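Local coordinates for protein factor essential for expression of methicillin resistance (Staphylococcus aureus, PDB 1LRZ) that adds glycines 2 and 3 of the pentaglycine bridge of the staphylococcal cell wall peptidoglycan, taking them from glycyl-tRNA, at residues K164-T167 with A168-I172. Sequence-based numbering, arbitrary orientation.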
ATOM      1  N   LYS A 164      -4.121   0.612  15.134  1.00 17.80           N
ATOM      2  CA  LYS A 164      -4.718   1.361  16.233  1.00 17.96           C
ATOM      3  C   LYS A 164      -4.306   0.790  17.593  1.00 22.01           C
ATOM      4  O   LYS A 164      -4.470  -0.405  17.850  1.00 23.24           O
ATOM      5  CB  LYS A 164      -6.248   1.360  16.118  1.00 18.01           C
ATOM      6  CG  LYS A 164      -6.944   2.235  17.174  1.00 18.90           C
ATOM      7  CD  LYS A 164      -6.540   3.707  16.992  1.00 21.07           C
ATOM      8  CE  LYS A 164      -7.147   4.624  18.043  1.00 23.89           C
ATOM      9  NZ  LYS A 164      -6.811   6.045  17.745  1.00 26.19           N
ATOM     10  N   ASP A 165      -3.765   1.656  18.447  1.00 23.52           N
ATOM     11  CA  ASP A 165      -3.333   1.290  19.797  1.00 25.32           C
ATOM     12  C   ASP A 165      -2.240   0.223  19.872  1.00 26.95           C
ATOM     13  O   ASP A 165      -2.134  -0.511  20.858  1.00 25.17           O
ATOM     14  CB  ASP A 165      -4.536   0.854  20.644  1.00 26.43           C
ATOM     15  CG  ASP A 165      -5.536   1.992  20.868  1.00 29.90           C
ATOM     16  OD1 ASP A 165      -5.128   3.168  20.777  1.00 30.18           O
ATOM     17  OD2 ASP A 165      -6.717   1.711  21.146  1.00 28.87           O
ATOM     18  N   LYS A 166      -1.422   0.142  18.832  1.00 26.17           N
ATOM     19  CA  LYS A 166      -0.334  -0.825  18.822  1.00 25.81           C
ATOM     20  C   LYS A 166       1.007  -0.151  18.639  1.00 23.42           C
ATOM     21  O   LYS A 166       1.091   0.925  18.046  1.00 22.63           O
ATOM     22  CB  LYS A 166      -0.568  -1.872  17.726  1.00 25.16           C
ATOM     23  CG  LYS A 166      -1.521  -2.943  18.192  1.00 26.80           C
ATOM     24  CD  LYS A 166      -2.200  -3.671  17.073  1.00 31.37           C
ATOM     25  CE  LYS A 166      -3.186  -4.677  17.660  1.00 35.25           C
ATOM     26  NZ  LYS A 166      -4.049  -5.300  16.608  1.00 42.14           N
ATOM     27  N   THR A 167       2.043  -0.775  19.189  1.00 20.36           N
ATOM     28  CA  THR A 167       3.404  -0.279  19.069  1.00 19.25           C
ATOM     29  C   THR A 167       4.100  -1.234  18.114  1.00 19.66           C
ATOM     30  O   THR A 167       3.557  -2.290  17.760  1.00 16.31           O
ATOM     31  CB  THR A 167       4.180  -0.363  20.389  1.00 20.26           C
ATOM     32  OG1 THR A 167       4.328  -1.744  20.754  1.00 22.41           O
ATOM     33  CG2 THR A 167       3.451   0.391  21.496  1.00 23.59           C
ATOM     34  N   ALA A 168       5.312  -0.870  17.720  1.00 18.95           N
ATOM     35  CA  ALA A 168       6.100  -1.696  16.822  1.00 16.71           C
ATOM     36  C   ALA A 168       6.329  -3.085  17.428  1.00 19.04           C
ATOM     37  O   ALA A 168       6.320  -4.093  16.710  1.00 16.77           O
ATOM     38  CB  ALA A 168       7.417  -1.018  16.551  1.00 17.34           C
ATOM     39  N   ASP A 169       6.534  -3.144  18.747  1.00 19.68           N
ATOM     40  CA  ASP A 169       6.759  -4.430  19.416  1.00 21.28           C
ATOM     41  C   ASP A 169       5.521  -5.307  19.316  1.00 19.35           C
ATOM     42  O   ASP A 169       5.640  -6.517  19.167  1.00 15.03           O
ATOM     43  CB  ASP A 169       7.137  -4.248  20.894  1.00 24.81           C
ATOM     44  CG  ASP A 169       8.511  -3.628  21.068  1.00 30.09           C
ATOM     45  OD1 ASP A 169       9.377  -3.831  20.185  1.00 37.22           O
ATOM     46  OD2 ASP A 169       8.724  -2.952  22.089  1.00 34.08           O
ATOM     47  N   ASP A 170       4.341  -4.697  19.420  1.00 18.02           N
ATOM     48  CA  ASP A 170       3.083  -5.438  19.291  1.00 19.64           C
ATOM     49  C   ASP A 170       2.993  -6.015  17.875  1.00 18.98           C
ATOM     50  O   ASP A 170       2.579  -7.162  17.668  1.00 15.42           O
ATOM     51  CB  ASP A 170       1.876  -4.515  19.472  1.00 20.99           C
ATOM     52  CG  ASP A 170       1.736  -3.992  20.875  1.00 26.31           C
ATOM     53  OD1 ASP A 170       1.263  -2.843  21.008  1.00 28.15           O
ATOM     54  OD2 ASP A 170       2.070  -4.720  21.835  1.00 23.52           O
ATOM     55  N   ILE A 171       3.368  -5.201  16.895  1.00 16.91           N
ATOM     56  CA  ILE A 171       3.277  -5.637  15.507  1.00 15.33           C
ATOM     57  C   ILE A 171       4.196  -6.821  15.240  1.00 17.10           C
ATOM     58  O   ILE A 171       3.785  -7.809  14.623  1.00 15.66           O
ATOM     59  CB  ILE A 171       3.597  -4.479  14.554  1.00 14.69           C
ATOM     60  CG1 ILE A 171       2.537  -3.369  14.734  1.00 14.72           C
ATOM     61  CG2 ILE A 171       3.632  -4.976  13.120  1.00 13.82           C
ATOM     62  CD1 ILE A 171       1.102  -3.849  14.523  1.00 17.30           C
ATOM     63  N   ILE A 172       5.433  -6.729  15.707  1.00 16.66           N
ATOM     64  CA  ILE A 172       6.382  -7.820  15.520  1.00 18.45           C
ATOM     65  C   ILE A 172       5.899  -9.061  16.265  1.00 19.47           C
ATOM     66  O   ILE A 172       6.013 -10.178  15.760  1.00 17.55           O
ATOM     67  CB  ILE A 172       7.779  -7.443  16.052  1.00 24.28           C
ATOM     68  CG1 ILE A 172       8.480  -6.530  15.050  1.00 27.88           C
ATOM     69  CG2 ILE A 172       8.621  -8.708  16.312  1.00 25.97           C
ATOM     70  CD1 ILE A 172       9.817  -6.017  15.550  1.00 34.74           C
TER
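Thr167 and Asp170 grip each other by side chain and backbone at the start of helix 168-173. Asp170 N donates to Thr167 OG1 over 3.2 Å. In return Thr167 N donates to Asp170 OD1 at 2.9 Å, with an N-H...O angle of 162°. In this second bond Thr167 N approaches OD1 from the anti side, 33° out of the carboxylate plane. Thr167 OG1 is also 3.3 Å from Asp170 OD1, at best a weak bond. The threonine hydroxyl sits between its own backbone N and carbonyl carbon (chi1 64°), which brings it over the first turn of the helix. Asp170 CG lies anti to its own carbonyl carbon, which turns the carboxylate back to the N-H of Thr167.

The backbone adds a hydrogen bond from Ile171 N to Thr167 O at 3.0 Å. Ile171 CG1 packs close to the same carbonyl oxygen. Lys166 lies alongside: its CA is 3.4 Å from Asp170 OD1. Its CB and CG lie against CB and OD1 of Asp170, and its CB is 4.1 Å from Ile171 CD1. The lysine chain crosses Ile171 at about a right angle, and its end then leads away from the helix. The negative Asp170 beside the helix N-terminus would probably suit the helix dipole.

Farther out, Ala168 and Ile172 face helix 341-355, where both touch Trp347, and Ile172 also meets helix 177-187. At the other end, Lys164 N is hydrogen-bonded to Asp162 OD1, close to where strand 157-162 ends. The reciprocal bonds of Thr167 and Asp170 make a capping box, with Thr167 as the N-cap, where the loop after this strand enters a surface helix of FemA.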